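Long-range contact in glutamine cyclotransferase (Tannerella forsythia, PDB 6QRO), which probably cyclises N-terminal glutamine of peptides to pyroglutamate as a zinc-dependent, mammalian-like type II glutaminyl cyclase: residues E85-Q90 and F163-Y168. Sequence-based numbering, arbitrary orientation.
Sequences EKLKAQ and FDAEDY. With ZN (zinc ion), chain E.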
# COMPACT_ATOMS: atom_id res chain seq x y z
N GLU A 85 -6.14 -17.47 14.57
CA GLU A 85 -4.73 -17.74 14.31
C GLU A 85 -3.85 -16.55 14.68
O GLU A 85 -4.20 -15.39 14.41
CB GLU A 85 -4.52 -18.09 12.84
CG GLU A 85 -4.46 -19.58 12.56
CD GLU A 85 -3.09 -20.15 12.79
OE1 GLU A 85 -2.20 -19.91 11.94
OE2 GLU A 85 -2.89 -20.82 13.82
N LYS A 86 -2.73 -16.83 15.34
CA LYS A 86 -1.76 -15.80 15.72
C LYS A 86 -0.80 -15.53 14.56
O LYS A 86 -0.09 -16.44 14.12
CB LYS A 86 -0.99 -16.21 16.98
CG LYS A 86 -1.81 -16.31 18.25
CD LYS A 86 -2.49 -14.98 18.57
CE LYS A 86 -3.02 -14.94 20.00
NZ LYS A 86 -4.13 -13.97 20.11
N LEU A 87 -0.80 -14.30 14.05
CA LEU A 87 0.01 -13.92 12.90
C LEU A 87 1.27 -13.20 13.39
O LEU A 87 1.18 -12.17 14.07
CB LEU A 87 -0.79 -13.03 11.94
CG LEU A 87 -2.11 -13.67 11.50
CD1 LEU A 87 -2.85 -12.79 10.52
CD2 LEU A 87 -1.91 -15.08 10.96
N LYS A 88 2.42 -13.73 12.99
CA LYS A 88 3.72 -13.15 13.31
C LYS A 88 4.03 -12.10 12.25
O LYS A 88 4.64 -12.39 11.22
CB LYS A 88 4.78 -14.24 13.36
CG LYS A 88 4.37 -15.43 14.20
CD LYS A 88 4.40 -15.16 15.68
CE LYS A 88 4.25 -16.48 16.44
NZ LYS A 88 5.44 -16.86 17.27
N ALA A 89 3.60 -10.87 12.53
CA ALA A 89 3.64 -9.76 11.60
C ALA A 89 4.88 -8.90 11.78
O ALA A 89 5.47 -8.85 12.86
CB ALA A 89 2.39 -8.88 11.75
N GLN A 90 5.31 -8.27 10.68
CA GLN A 90 6.36 -7.26 10.67
C GLN A 90 5.81 -6.02 9.98
O GLN A 90 5.54 -6.05 8.78
CB GLN A 90 7.64 -7.72 9.95
CG GLN A 90 8.42 -8.87 10.55
CD GLN A 90 8.18 -10.20 9.85
OE1 GLN A 90 7.50 -10.27 8.84
NE2 GLN A 90 8.80 -11.25 10.36
N PHE A 163 2.71 -2.00 5.69
CA PHE A 163 1.88 -2.65 6.70
C PHE A 163 1.64 -4.13 6.39
O PHE A 163 1.29 -4.52 5.27
CB PHE A 163 0.54 -1.92 6.83
CG PHE A 163 0.65 -0.62 7.56
CD1 PHE A 163 1.26 -0.57 8.81
CD2 PHE A 163 0.11 0.53 7.05
CE1 PHE A 163 1.36 0.59 9.51
CE2 PHE A 163 0.20 1.72 7.75
CZ PHE A 163 0.84 1.75 8.98
N ASP A 164 1.79 -4.95 7.42
CA ASP A 164 1.59 -6.39 7.33
C ASP A 164 0.14 -6.76 7.65
O ASP A 164 -0.63 -5.96 8.21
CB ASP A 164 2.53 -7.11 8.30
CG ASP A 164 2.84 -8.53 7.88
OD1 ASP A 164 2.19 -9.04 6.93
OD2 ASP A 164 3.73 -9.13 8.51
N ALA A 165 -0.23 -7.98 7.27
CA ALA A 165 -1.47 -8.63 7.72
C ALA A 165 -2.69 -7.76 7.45
O ALA A 165 -3.64 -7.73 8.23
CB ALA A 165 -1.38 -9.02 9.20
N GLU A 166 -2.65 -7.02 6.33
CA GLU A 166 -3.78 -6.22 5.89
C GLU A 166 -4.85 -7.05 5.21
O GLU A 166 -6.03 -6.71 5.31
CB GLU A 166 -3.28 -5.15 4.92
CG GLU A 166 -4.32 -4.26 4.25
CD GLU A 166 -4.76 -4.80 2.87
OE1 GLU A 166 -4.31 -5.90 2.49
OE2 GLU A 166 -5.54 -4.12 2.15
N ASP A 167 -4.45 -8.12 4.51
CA ASP A 167 -5.28 -8.81 3.54
C ASP A 167 -5.66 -10.22 3.99
O ASP A 167 -5.88 -11.11 3.16
CB ASP A 167 -4.57 -8.88 2.19
CG ASP A 167 -5.47 -8.50 1.05
OD1 ASP A 167 -6.59 -8.05 1.31
OD2 ASP A 167 -5.06 -8.60 -0.11
N TYR A 168 -5.77 -10.43 5.31
CA TYR A 168 -6.10 -11.71 5.92
C TYR A 168 -7.51 -11.70 6.47
O TYR A 168 -7.82 -12.40 7.43
CB TYR A 168 -5.11 -12.02 7.04
CG TYR A 168 -4.71 -13.47 7.30
CD1 TYR A 168 -5.62 -14.38 7.87
CD2 TYR A 168 -3.40 -13.90 7.10
CE1 TYR A 168 -5.25 -15.69 8.15
CE2 TYR A 168 -3.02 -15.20 7.40
CZ TYR A 168 -3.94 -16.10 7.93
OH TYR A 168 -3.56 -17.40 8.22
ZN ZN E . -6.62 -7.65 -0.98
O HOH W 1 -7.83 -6.42 -1.31
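The zinc-ligand loop that follows strand 157-163 rests against the neighbouring antiparallel strand 86-96, with Asp164 and Tyr168 of the loop meeting Leu87, Ala89 and Gln90. The polar link is one hydrogen bond: Gln90 N donates to Asp164 OD2 at 2.8 Å, nearly straight at 164°, and uses the anti lone pair of that oxygen. With CG roughly anti to the backbone N (chi1 -154°), the Asp164 carboxylate extends to Gln90 N. Asp164 OD2 is also hydrogen-bonded to His54 NE2, and the two bonds fix its position. Ala89 packs beside the same atom, its CB 3.5 Å from Asp164 OD2. Further along, Leu87 CD1 sits over the face of the Tyr168 ring in a CH-pi contact, 3.8 Å from the centroid and 18° off the normal, while Leu87 CD2, on the same side, lies above the CE2-CZ rim, 3.7 Å from Tyr168 CE2. Between these points Asp167 turns to the opposite side and chelates zinc through OD1 (2.3 Å) and OD2 (2.0 Å); Asp134, His288 and a water complete the coordination. The loop thus braces against the next strand of the mixed alpha/beta sheet while presenting Asp167 to the zinc site, as expected for an M28-family protein.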